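Local coordinates for alpha-L-rhamnosidase (Streptomyces avermitilis, PDB 3W5M), which hydrolyses terminal non-reducing alpha-L-rhamnose residues from alpha-L-rhamnosides, including citrus flavonoids and gum arabic, at residues D735-R739 with A795-Y800; D810-V816 with R835-I840; A870-L874 with W925-I930; A990-I994 with R1011-G1015. All blocks are in the same frame, centred on the assembly; numbering follows the deposited sequence.

Overall arrangement
Contacts 1, 2 and 3 follow one another along the (alpha/alpha)6-barrel, and contact 4 lies in the beta-sandwich that comes after it. None nests in or crosses another. Contact 1 closes a 55-residue excursion and brings the loop after helix 713-732 to the end of helix 783-800. Contact 2 closes a loop of 18 residues and pairs helices 812-820 and 829-842. Contact 3 spans 50 residues, mostly not helical, and joins helix 867-875 to helix 923-929, the last of the barrel. Contacts 2 and 3 touch through Ile840 CG2 and Leu873 CD2, 3.8 Å apart. Contact 4 closes 16 residues and links strands 989-995 and 1008-1013, its centre about 18 Å from that of contact 3.

Contact 1: D735-R739 with A795-Y800; sequences DGLLR and AFQTAY
In the (alpha/alpha)6-barrel, a type I' beta turn from Asp735 to Leu738 lies against the last two turns of helix 783-800, where Leu738 meets Ala795, Ala799 and Tyr800. The turn is closed by backbone bonds in both directions between Asp735 and Leu738. Gly736 takes a positive phi in it, and its O lies 3.5 Å from Ala795 CB. Leu737 CB is 4.2 Å from Ala795 CB, a looser touch.

Leu738 carries most of the contact. Its CG stands anti to the carbonyl carbon (chi1 -56°), which brings CD2 to the helix. CD2 lies 4.0 Å from Ala795 CB and 3.9 Å from Ala799 CB, one helical turn further on. Leu738 CD2 is also 3.7 Å from Tyr800 OH. The Leu738 and Tyr800 side chains lie alongside each other, pointing opposite ways. Ala799 CB sits over the centre of one face of the Tyr800 ring, 3.6 Å above its plane. The Tyr800 hydroxyl is hydrogen-bonded to Thr761 OG1 of helix 756-777, which also accepts from Arg739 N.

With alanine in place of Leu738, a gap would probably open beside the methyls of Ala795 and Ala799, and the hydroxyl end of Tyr800 would lose an apolar neighbour. The contact is that of an inter-helix loop closed by a beta turn and packed on the end of another helix of the (alpha/alpha)6-barrel of this family 78 enzyme.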
loop_
_atom_site.group_PDB
_atom_site.type_symbol
_atom_site.label_atom_id
_atom_site.label_comp_id
_atom_site.label_asym_id
_atom_site.label_seq_id
_atom_site.Cartn_x
_atom_site.Cartn_y
_atom_site.Cartn_z
ATOM N N ASP A 735 34.473 0.225 9.789
ATOM C CA ASP A 735 35.896 0.166 10.139
ATOM C C ASP A 735 36.374 1.612 10.303
ATOM O O ASP A 735 36.389 2.369 9.340
ATOM C CB ASP A 735 36.656 -0.604 9.036
ATOM C CG ASP A 735 38.182 -0.711 9.300
ATOM O OD1 ASP A 735 38.710 -0.096 10.249
ATOM O OD2 ASP A 735 38.856 -1.417 8.527
ATOM N N GLY A 736 36.721 1.993 11.536
ATOM C CA GLY A 736 37.005 3.395 11.891
ATOM C C GLY A 736 35.892 4.309 11.433
ATOM O O GLY A 736 36.140 5.413 10.950
ATOM N N LEU A 737 34.661 3.789 11.529
ATOM C CA LEU A 737 33.414 4.485 11.202
ATOM C C LEU A 737 33.107 4.608 9.712
ATOM O O LEU A 737 32.108 5.223 9.334
ATOM C CB LEU A 737 33.331 5.841 11.917
ATOM C CG LEU A 737 33.481 5.745 13.441
ATOM C CD1 LEU A 737 33.638 7.145 14.004
ATOM C CD2 LEU A 737 32.311 5.007 14.097
ATOM N N LEU A 738 33.958 4.024 8.864
ATOM C CA LEU A 738 33.707 4.048 7.433
ATOM C C LEU A 738 32.889 2.820 7.112
ATOM O O LEU A 738 33.200 1.727 7.578
ATOM C CB LEU A 738 35.021 4.057 6.627
ATOM C CG LEU A 738 36.007 5.192 6.953
ATOM C CD1 LEU A 738 37.214 5.093 6.017
ATOM C CD2 LEU A 738 35.354 6.580 6.884
ATOM N N ARG A 739 31.828 3.001 6.329
ATOM C CA ARG A 739 30.960 1.874 6.005
ATOM C C ARG A 739 31.371 1.208 4.686
ATOM O O ARG A 739 31.887 1.888 3.789
ATOM C CB ARG A 739 29.497 2.348 5.968
ATOM C CG ARG A 739 28.986 2.706 7.365
ATOM C CD ARG A 739 28.265 1.520 7.993
ATOM N NE ARG A 739 27.045 1.188 7.237
ATOM C CZ ARG A 739 26.532 -0.043 7.136
ATOM N NH1 ARG A 739 27.125 -1.066 7.719
ATOM N NH2 ARG A 739 25.413 -0.244 6.435
ATOM N N ALA A 795 35.755 11.288 10.387
ATOM C CA ALA A 795 36.182 10.150 9.588
ATOM C C ALA A 795 35.689 10.322 8.153
ATOM O O ALA A 795 36.457 10.105 7.200
ATOM C CB ALA A 795 35.705 8.841 10.209
ATOM N N PHE A 796 34.444 10.775 7.981
ATOM C CA PHE A 796 33.923 11.016 6.649
ATOM C C PHE A 796 34.729 12.055 5.860
ATOM O O PHE A 796 35.034 11.843 4.672
ATOM C CB PHE A 796 32.447 11.451 6.694
ATOM C CG PHE A 796 31.829 11.604 5.347
ATOM C CD1 PHE A 796 32.024 12.761 4.604
ATOM C CD2 PHE A 796 31.038 10.570 4.804
ATOM C CE1 PHE A 796 31.467 12.899 3.346
ATOM C CE2 PHE A 796 30.480 10.709 3.551
ATOM C CZ PHE A 796 30.687 11.868 2.823
ATOM N N GLN A 797 35.041 13.184 6.497
ATOM C CA GLN A 797 35.680 14.297 5.779
ATOM C C GLN A 797 37.083 13.899 5.372
ATOM O O GLN A 797 37.523 14.187 4.262
ATOM C CB GLN A 797 35.743 15.552 6.637
ATOM C CG GLN A 797 34.438 16.325 6.662
ATOM C CD GLN A 797 34.318 17.190 7.897
ATOM O OE1 GLN A 797 35.145 17.108 8.806
ATOM N NE2 GLN A 797 33.284 18.022 7.941
ATOM N N THR A 798 37.754 13.198 6.270
ATOM C CA THR A 798 39.103 12.711 5.996
ATOM C C THR A 798 39.152 11.744 4.811
ATOM O O THR A 798 40.086 11.800 3.996
ATOM C CB THR A 798 39.721 12.080 7.254
ATOM O OG1 THR A 798 39.809 13.089 8.266
ATOM C CG2 THR A 798 41.121 11.536 6.974
ATOM N N ALA A 799 38.133 10.891 4.700
ATOM C CA ALA A 799 38.137 9.821 3.709
ATOM C C ALA A 799 37.704 10.291 2.338
ATOM O O ALA A 799 38.262 9.839 1.336
ATOM C CB ALA A 799 37.281 8.635 4.181
ATOM N N TYR A 800 36.740 11.209 2.278
ATOM C CA TYR A 800 36.072 11.507 1.020
ATOM C C TYR A 800 36.064 12.954 0.546
ATOM O O TYR A 800 35.667 13.217 -0.603
ATOM C CB TYR A 800 34.622 10.948 1.034
ATOM C CG TYR A 800 34.452 9.581 1.675
ATOM C CD1 TYR A 800 35.013 8.428 1.107
ATOM C CD2 TYR A 800 33.699 9.435 2.851
ATOM C CE1 TYR A 800 34.836 7.183 1.703
ATOM C CE2 TYR A 800 33.526 8.205 3.458
ATOM C CZ TYR A 800 34.079 7.081 2.885
ATOM O OH TYR A 800 33.891 5.867 3.510
#

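Contact 2: D810-V816 with R835-I840; sequences DTQSAYV and RLVALI
The Tyr815 ring has Arg835 CB over one face, offset toward the rim, and Leu839 CD1 at its edge, 3.7 Å from CE2. Asp810 OD1 also lies at that ring's edge, in plane. The Arg835 guanidinium has Leu839 CD2 over the centre of one face, 3.6 Å above the plane, and meets the Asp810 carboxylate at its edge. These two planes are 16° apart. The grip is side-on: Arg835 NE donates to Asp810 OD1 (3.1 Å) and NH2 to OD2 (2.7 Å), each oxygen accepting on its syn lone pair. The chain of Arg835 is bent at chi2 (50°), which turns the group back to the acid. Tyr815 OH donates to Asp810 OD1 on its anti side, at 2.6 Å, and accepts from Val807 N.

The pair of nearly antiparallel helices, 812-820 and 829-842, belongs to the (alpha/alpha)6-barrel. Their local axes come within 9.3 Å at 154°. Thr811 is the N-cap of the first, its OG1 accepting from Ala814 N.

Leu836 CD1 reaches Gln812 O and Val816 CG2. Leu836 also packs on Val860 and Leu861 of helix 854-863. Gln812 CD lies 3.7 Å from Ile840 CG1. Gln812 OE1 accepts from Ser848 N, and NE2 donates to His846 O.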
loop_
_atom_site.group_PDB
_atom_site.type_symbol
_atom_site.label_atom_id
_atom_site.label_comp_id
_atom_site.label_asym_id
_atom_site.label_seq_id
_atom_site.Cartn_x
_atom_site.Cartn_y
_atom_site.Cartn_z
ATOM N N ASP A 810 32.725 12.506 -7.395
ATOM C CA ASP A 810 32.488 13.728 -8.139
ATOM C C ASP A 810 31.147 13.670 -8.888
ATOM O O ASP A 810 31.029 14.150 -10.018
ATOM C CB ASP A 810 33.685 14.011 -9.079
ATOM C CG ASP A 810 33.732 15.450 -9.575
ATOM O OD1 ASP A 810 33.409 16.374 -8.801
ATOM O OD2 ASP A 810 34.105 15.668 -10.755
ATOM N N THR A 811 30.132 13.100 -8.228
ATOM C CA THR A 811 28.790 13.021 -8.784
ATOM C C THR A 811 27.901 14.126 -8.235
ATOM O O THR A 811 28.199 14.695 -7.184
ATOM C CB THR A 811 28.135 11.652 -8.495
ATOM O OG1 THR A 811 28.063 11.429 -7.084
ATOM C CG2 THR A 811 28.929 10.518 -9.137
ATOM N N GLN A 812 26.811 14.427 -8.939
ATOM C CA GLN A 812 25.832 15.390 -8.445
ATOM C C GLN A 812 25.361 14.958 -7.037
ATOM O O GLN A 812 25.341 15.774 -6.103
ATOM C CB GLN A 812 24.651 15.532 -9.421
ATOM C CG GLN A 812 24.991 16.232 -10.730
ATOM C CD GLN A 812 23.764 16.589 -11.545
ATOM O OE1 GLN A 812 22.652 16.594 -11.033
ATOM N NE2 GLN A 812 23.961 16.890 -12.828
ATOM N N SER A 813 25.029 13.674 -6.888
ATOM C CA SER A 813 24.551 13.129 -5.609
ATOM C C SER A 813 25.580 13.164 -4.494
ATOM O O SER A 813 25.210 13.395 -3.347
ATOM C CB SER A 813 23.997 11.712 -5.774
ATOM O OG SER A 813 22.736 11.802 -6.377
ATOM N N ALA A 814 26.861 12.974 -4.836
ATOM C CA ALA A 814 27.966 13.101 -3.876
ATOM C C ALA A 814 27.988 14.470 -3.199
ATOM O O ALA A 814 28.228 14.556 -1.993
ATOM C CB ALA A 814 29.317 12.813 -4.532
ATOM N N TYR A 815 27.705 15.527 -3.952
ATOM C CA TYR A 815 27.690 16.862 -3.377
ATOM C C TYR A 815 26.378 17.145 -2.679
ATOM O O TYR A 815 26.359 17.682 -1.574
ATOM C CB TYR A 815 27.978 17.901 -4.444
ATOM C CG TYR A 815 29.378 17.716 -4.962
ATOM C CD1 TYR A 815 30.475 17.883 -4.109
ATOM C CD2 TYR A 815 29.610 17.337 -6.284
ATOM C CE1 TYR A 815 31.765 17.704 -4.571
ATOM C CE2 TYR A 815 30.903 17.147 -6.754
ATOM C CZ TYR A 815 31.968 17.322 -5.896
ATOM O OH TYR A 815 33.254 17.134 -6.356
ATOM N N VAL A 816 25.279 16.785 -3.337
ATOM C CA VAL A 816 23.969 16.945 -2.729
ATOM C C VAL A 816 23.963 16.366 -1.316
ATOM O O VAL A 816 23.552 17.051 -0.367
ATOM C CB VAL A 816 22.856 16.280 -3.574
ATOM C CG1 VAL A 816 21.563 16.199 -2.756
ATOM C CG2 VAL A 816 22.592 17.102 -4.841
ATOM N N ARG A 835 30.890 23.364 -7.439
ATOM C CA ARG A 835 31.162 22.142 -8.187
ATOM C C ARG A 835 29.868 21.404 -8.603
ATOM O O ARG A 835 29.809 20.805 -9.673
ATOM C CB ARG A 835 32.073 21.219 -7.370
ATOM C CG ARG A 835 32.532 19.959 -8.084
ATOM C CD ARG A 835 33.105 20.279 -9.461
ATOM N NE ARG A 835 33.541 19.102 -10.208
ATOM C CZ ARG A 835 33.725 19.086 -11.531
ATOM N NH1 ARG A 835 33.503 20.177 -12.249
ATOM N NH2 ARG A 835 34.119 17.984 -12.142
ATOM N N LEU A 836 28.847 21.457 -7.745
ATOM C CA LEU A 836 27.555 20.850 -8.036
ATOM C C LEU A 836 26.914 21.553 -9.208
ATOM O O LEU A 836 26.464 20.904 -10.168
ATOM C CB LEU A 836 26.629 20.943 -6.811
ATOM C CG LEU A 836 25.183 20.463 -6.982
ATOM C CD1 LEU A 836 25.104 18.974 -7.375
ATOM C CD2 LEU A 836 24.443 20.758 -5.681
ATOM N N VAL A 837 26.885 22.877 -9.122
ATOM C CA VAL A 837 26.341 23.723 -10.164
ATOM C C VAL A 837 27.096 23.504 -11.476
ATOM O O VAL A 837 26.490 23.528 -12.555
ATOM C CB VAL A 837 26.381 25.204 -9.753
ATOM C CG1 VAL A 837 25.934 26.103 -10.892
ATOM C CG2 VAL A 837 25.474 25.429 -8.546
ATOM N N ALA A 838 28.405 23.284 -11.365
ATOM C CA ALA A 838 29.259 23.070 -12.529
ATOM C C ALA A 838 28.875 21.772 -13.238
ATOM O O ALA A 838 28.818 21.732 -14.476
ATOM C CB ALA A 838 30.729 23.046 -12.120
ATOM N N LEU A 839 28.603 20.726 -12.449
ATOM C CA LEU A 839 28.191 19.420 -12.980
ATOM C C LEU A 839 26.815 19.471 -13.644
ATOM O O LEU A 839 26.600 18.813 -14.667
ATOM C CB LEU A 839 28.245 18.331 -11.911
ATOM C CG LEU A 839 29.575 17.976 -11.243
ATOM C CD1 LEU A 839 29.339 17.056 -10.070
ATOM C CD2 LEU A 839 30.544 17.309 -12.208
ATOM N N ILE A 840 25.906 20.257 -13.068
ATOM C CA ILE A 840 24.576 20.491 -13.641
ATOM C C ILE A 840 24.667 21.264 -14.973
ATOM O O ILE A 840 24.060 20.874 -15.984
ATOM C CB ILE A 840 23.650 21.217 -12.635
ATOM C CG1 ILE A 840 23.391 20.309 -11.411
ATOM C CG2 ILE A 840 22.346 21.649 -13.310
ATOM C CD1 ILE A 840 22.560 20.935 -10.297
#

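Contact 3: A870-L874 with W925-I930; sequences AYRLL and WMYANI
Trp925 pushes its six-membered ring into a hollow formed by Ala870, Tyr871 and Leu874 of helix 867-875. The contact joins this helix to helix 923-929, the last of the (alpha/alpha)6-barrel. The local axes are 12.9 Å apart at their closest, and large side chains fill the space between them.

The indole is the main bump. Its CG is anti to the backbone N (chi1 -176°), and this sends the ring across to the other helix. The corner CH2 stands 3.9 Å above the plane of the Tyr871 ring, over its centre. This is a T-shaped (edge-to-face) pair, with the indole edge toward the tyrosine face and the planes at 80°. The floor on one side is the small Ala870, whose CB lies 3.7 Å from Trp925 CZ2. Leu874 takes the other side, its CD2 lying 3.8 Å from Trp925 CZ3. NE1, at the far end of the indole, is hydrogen-bonded to Thr862 OG1 of helix 854-863.

Ile930 makes a second bump. It enters between Tyr871 and Leu874. Tyr871 and Leu874 each touch both Trp925 and Ile930. Ile930 CG1 comes obliquely to the hydroxyl end of Tyr871, 3.5 Å from OH. That hydroxyl is hydrogen-bonded to Arg948 O. Met926 closes the side toward helix 607-622 and makes a looser contact, its CG 4.3 Å from Leu874 CD1. Leu874 and Ile930 meet tip to tip: Leu874 CD2 lies 3.7 Å from Ile930 CD1.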
loop_
_atom_site.group_PDB
_atom_site.type_symbol
_atom_site.label_atom_id
_atom_site.label_comp_id
_atom_site.label_asym_id
_atom_site.label_seq_id
_atom_site.Cartn_x
_atom_site.Cartn_y
_atom_site.Cartn_z
ATOM N N ALA A 870 17.800 25.931 -9.301
ATOM C CA ALA A 870 16.753 24.988 -8.902
ATOM C C ALA A 870 15.576 25.143 -9.839
ATOM O O ALA A 870 15.044 24.137 -10.323
ATOM C CB ALA A 870 16.338 25.214 -7.455
ATOM N N TYR A 871 15.191 26.385 -10.126
ATOM C CA TYR A 871 14.089 26.638 -11.041
ATOM C C TYR A 871 14.393 26.114 -12.438
ATOM O O TYR A 871 13.495 25.632 -13.119
ATOM C CB TYR A 871 13.735 28.114 -11.085
ATOM C CG TYR A 871 12.678 28.523 -10.072
ATOM C CD1 TYR A 871 11.326 28.206 -10.279
ATOM C CD2 TYR A 871 13.025 29.237 -8.910
ATOM C CE1 TYR A 871 10.362 28.582 -9.366
ATOM C CE2 TYR A 871 12.060 29.623 -7.992
ATOM C CZ TYR A 871 10.732 29.289 -8.228
ATOM O OH TYR A 871 9.765 29.668 -7.353
ATOM N N ARG A 872 15.656 26.203 -12.847
ATOM C CA ARG A 872 16.058 25.765 -14.183
ATOM C C ARG A 872 15.789 24.267 -14.329
ATOM O O ARG A 872 15.171 23.824 -15.309
ATOM C CB ARG A 872 17.536 26.085 -14.444
ATOM C CG ARG A 872 17.985 25.893 -15.889
ATOM C CD ARG A 872 17.540 27.030 -16.812
ATOM N NE ARG A 872 18.260 26.997 -18.090
ATOM C CZ ARG A 872 19.416 27.621 -18.325
ATOM N NH1 ARG A 872 20.006 28.345 -17.380
ATOM N NH2 ARG A 872 19.990 27.525 -19.516
ATOM N N LEU A 873 16.242 23.511 -13.335
ATOM C CA LEU A 873 15.948 22.089 -13.240
ATOM C C LEU A 873 14.456 21.811 -13.155
ATOM O O LEU A 873 13.960 20.886 -13.802
ATOM C CB LEU A 873 16.660 21.461 -12.045
ATOM C CG LEU A 873 18.178 21.498 -12.119
ATOM C CD1 LEU A 873 18.733 20.779 -10.921
ATOM C CD2 LEU A 873 18.659 20.848 -13.409
ATOM N N LEU A 874 13.745 22.618 -12.373
ATOM C CA LEU A 874 12.318 22.394 -12.152
ATOM C C LEU A 874 11.507 22.539 -13.444
ATOM O O LEU A 874 10.622 21.720 -13.716
ATOM C CB LEU A 874 11.757 23.307 -11.045
ATOM C CG LEU A 874 10.302 23.004 -10.663
ATOM C CD1 LEU A 874 10.212 21.735 -9.825
ATOM C CD2 LEU A 874 9.682 24.186 -9.922
ATOM N N TRP A 925 10.057 20.575 -1.974
ATOM C CA TRP A 925 10.727 21.814 -2.388
ATOM C C TRP A 925 9.725 22.841 -2.919
ATOM O O TRP A 925 9.789 24.020 -2.585
ATOM C CB TRP A 925 11.851 21.544 -3.394
ATOM C CG TRP A 925 12.604 22.819 -3.750
ATOM C CD1 TRP A 925 13.755 23.296 -3.150
ATOM C CD2 TRP A 925 12.240 23.787 -4.758
ATOM N NE1 TRP A 925 14.128 24.500 -3.743
ATOM C CE2 TRP A 925 13.217 24.821 -4.721
ATOM C CE3 TRP A 925 11.195 23.875 -5.700
ATOM C CZ2 TRP A 925 13.173 25.927 -5.583
ATOM C CZ3 TRP A 925 11.152 24.978 -6.558
ATOM C CH2 TRP A 925 12.139 25.987 -6.493
ATOM N N MET A 926 8.761 22.393 -3.719
ATOM C CA MET A 926 7.749 23.284 -4.197
ATOM C C MET A 926 6.913 23.866 -3.054
ATOM O O MET A 926 6.567 25.049 -3.080
ATOM C CB MET A 926 6.830 22.566 -5.199
ATOM C CG MET A 926 7.515 22.085 -6.461
ATOM S SD MET A 926 6.363 21.982 -7.860
ATOM C CE MET A 926 5.286 20.691 -7.227
ATOM N N TYR A 927 6.562 23.039 -2.068
ATOM C CA TYR A 927 5.619 23.472 -1.052
ATOM C C TYR A 927 6.323 24.461 -0.134
ATOM O O TYR A 927 5.735 25.471 0.231
ATOM C CB TYR A 927 5.008 22.267 -0.282
ATOM C CG TYR A 927 4.430 21.216 -1.212
ATOM C CD1 TYR A 927 3.829 21.577 -2.430
ATOM C CD2 TYR A 927 4.513 19.866 -0.903
ATOM C CE1 TYR A 927 3.317 20.613 -3.296
ATOM C CE2 TYR A 927 4.019 18.897 -1.779
ATOM C CZ TYR A 927 3.403 19.282 -2.960
ATOM O OH TYR A 927 2.907 18.303 -3.812
ATOM N N ALA A 928 7.601 24.192 0.144
ATOM C CA ALA A 928 8.417 25.038 1.027
ATOM C C ALA A 928 8.841 26.357 0.373
ATOM O O ALA A 928 8.908 27.378 1.048
ATOM C CB ALA A 928 9.626 24.271 1.546
ATOM N N ASN A 929 9.054 26.345 -0.944
ATOM C CA ASN A 929 9.688 27.488 -1.645
ATOM C C ASN A 929 8.823 28.245 -2.635
ATOM O O ASN A 929 8.961 29.468 -2.780
ATOM C CB ASN A 929 10.957 27.022 -2.322
ATOM C CG ASN A 929 11.942 26.425 -1.348
ATOM O OD1 ASN A 929 12.158 25.217 -1.331
ATOM N ND2 ASN A 929 12.541 27.265 -0.518
ATOM N N ILE A 930 7.907 27.554 -3.308
ATOM C CA ILE A 930 7.005 28.252 -4.202
ATOM C C ILE A 930 5.794 28.672 -3.399
ATOM O O ILE A 930 5.398 29.838 -3.419
ATOM C CB ILE A 930 6.617 27.413 -5.460
ATOM C CG1 ILE A 930 7.883 26.990 -6.210
ATOM C CG2 ILE A 930 5.620 28.196 -6.328
ATOM C CD1 ILE A 930 7.687 25.994 -7.346
#

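Contact 4: A990-I994 with R1011-G1015; sequences AEVWI and RAEDG
Trp993 and Arg1011 approach each other obliquely, with the indole and guanidinium planes nearly perpendicular at 87°. Arg1011 NH2 lies 3.9 Å from Trp993 CZ2. Glu1013 comes to the benzo end of the ring, its OE1 3.6 Å from CH2 and its carboxylate plane inclined at 61°. At the pyrrole end NE1 donates to Glu991 OE1 (2.8 Å), which it meets from above the carboxylate plane.

Both strands, 989-995 and 1008-1013, belong to one sheet of the C-terminal beta-sandwich. Strand 1016-1021 runs between them, so side chains make the contact across it. Trp993 lies over Cys1016 and Val1018, and Arg946 makes a cation-pi contact with its ring.

Glu991, Arg1011 and Glu1013 form a salt-bridge network. Arg1011 NE points almost straight at Glu1013 OE1 (3.2 Å, 170°), which lies in the guanidinium plane. With CG anti to the backbone N, Glu991 extends to the indole NE1 and to Arg1011, which it meets roughly perpendicularly. Their salt bridge is long, 3.8 Å from Glu991 OE2 to Arg1011 NH2. A water donates to Glu991 OE2 and accepts weakly from NH2. A leucine in place of Trp993 would probably leave Glu991 OE1 without its indole donor and Arg946 without its cation-pi partner.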
loop_
_atom_site.group_PDB
_atom_site.type_symbol
_atom_site.label_atom_id
_atom_site.label_comp_id
_atom_site.label_asym_id
_atom_site.label_seq_id
_atom_site.Cartn_x
_atom_site.Cartn_y
_atom_site.Cartn_z
ATOM N N ALA A 990 4.521 33.109 12.862
ATOM C CA ALA A 990 5.188 32.978 11.573
ATOM C C ALA A 990 6.384 33.910 11.468
ATOM O O ALA A 990 6.424 34.958 12.116
ATOM C CB ALA A 990 4.218 33.265 10.455
ATOM N N GLU A 991 7.348 33.494 10.658
ATOM C CA GLU A 991 8.416 34.361 10.198
ATOM C C GLU A 991 8.228 34.538 8.700
ATOM O O GLU A 991 8.241 33.570 7.960
ATOM C CB GLU A 991 9.745 33.718 10.491
ATOM C CG GLU A 991 10.939 34.518 10.023
ATOM C CD GLU A 991 12.222 33.750 10.248
ATOM O OE1 GLU A 991 12.540 32.867 9.411
ATOM O OE2 GLU A 991 12.894 34.023 11.268
ATOM N N VAL A 992 8.035 35.778 8.265
ATOM C CA VAL A 992 7.677 36.066 6.889
ATOM C C VAL A 992 8.845 36.790 6.227
ATOM O O VAL A 992 9.415 37.709 6.813
ATOM C CB VAL A 992 6.394 36.904 6.819
ATOM C CG1 VAL A 992 5.985 37.174 5.376
ATOM C CG2 VAL A 992 5.263 36.187 7.551
ATOM N N TRP A 993 9.214 36.331 5.032
ATOM C CA TRP A 993 10.283 36.940 4.234
ATOM C C TRP A 993 9.681 37.516 2.971
ATOM O O TRP A 993 9.074 36.780 2.186
ATOM C CB TRP A 993 11.310 35.900 3.838
ATOM C CG TRP A 993 11.971 35.234 4.962
ATOM C CD1 TRP A 993 11.380 34.481 5.943
ATOM C CD2 TRP A 993 13.379 35.219 5.236
ATOM N NE1 TRP A 993 12.333 34.002 6.813
ATOM C CE2 TRP A 993 13.568 34.440 6.408
ATOM C CE3 TRP A 993 14.498 35.793 4.612
ATOM C CZ2 TRP A 993 14.831 34.216 6.966
ATOM C CZ3 TRP A 993 15.753 35.574 5.170
ATOM C CH2 TRP A 993 15.909 34.789 6.340
ATOM N N ILE A 994 9.839 38.824 2.769
ATOM C CA ILE A 994 9.266 39.486 1.600
ATOM C C ILE A 994 10.386 40.085 0.760
ATOM O O ILE A 994 11.012 41.046 1.208
ATOM C CB ILE A 994 8.311 40.634 2.001
ATOM C CG1 ILE A 994 7.312 40.182 3.065
ATOM C CG2 ILE A 994 7.595 41.200 0.775
ATOM C CD1 ILE A 994 6.200 39.310 2.524
ATOM N N ARG A 1011 14.496 42.467 10.531
ATOM C CA ARG A 1011 15.766 42.596 9.797
ATOM C C ARG A 1011 15.646 42.499 8.277
ATOM O O ARG A 1011 14.639 42.006 7.744
ATOM C CB ARG A 1011 16.810 41.579 10.306
ATOM C CG ARG A 1011 16.525 40.132 9.949
ATOM C CD ARG A 1011 17.362 39.171 10.766
ATOM N NE ARG A 1011 17.158 37.789 10.330
ATOM C CZ ARG A 1011 16.245 36.961 10.839
ATOM N NH1 ARG A 1011 15.439 37.359 11.815
ATOM N NH2 ARG A 1011 16.134 35.727 10.369
ATOM N N ALA A 1012 16.684 42.992 7.598
ATOM C CA ALA A 1012 16.908 42.708 6.184
ATOM C C ALA A 1012 17.924 41.566 6.054
ATOM O O ALA A 1012 18.927 41.516 6.775
ATOM C CB ALA A 1012 17.385 43.951 5.451
ATOM N N GLU A 1013 17.623 40.627 5.162
ATOM C CA GLU A 1013 18.514 39.516 4.841
ATOM C C GLU A 1013 18.188 39.016 3.428
ATOM O O GLU A 1013 17.018 39.061 3.000
ATOM C CB GLU A 1013 18.391 38.384 5.880
ATOM C CG GLU A 1013 19.580 37.433 5.909
ATOM C CD GLU A 1013 19.438 36.286 6.904
ATOM O OE1 GLU A 1013 18.736 36.434 7.932
ATOM O OE2 GLU A 1013 20.054 35.223 6.658
ATOM N N ASP A 1014 19.231 38.574 2.717
ATOM C CA ASP A 1014 19.131 38.021 1.350
ATOM C C ASP A 1014 18.061 38.681 0.468
ATOM O O ASP A 1014 17.302 37.990 -0.217
ATOM C CB ASP A 1014 18.912 36.494 1.371
ATOM C CG ASP A 1014 19.798 35.768 2.380
ATOM O OD1 ASP A 1014 20.860 36.301 2.771
ATOM O OD2 ASP A 1014 19.422 34.645 2.782
ATOM N N GLY A 1015 17.997 40.012 0.501
ATOM C CA GLY A 1015 17.124 40.772 -0.395
ATOM C C GLY A 1015 15.671 40.864 0.038
ATOM O O GLY A 1015 14.805 41.279 -0.742
HETATM O O HOH W 1 15.470 33.313 10.806
#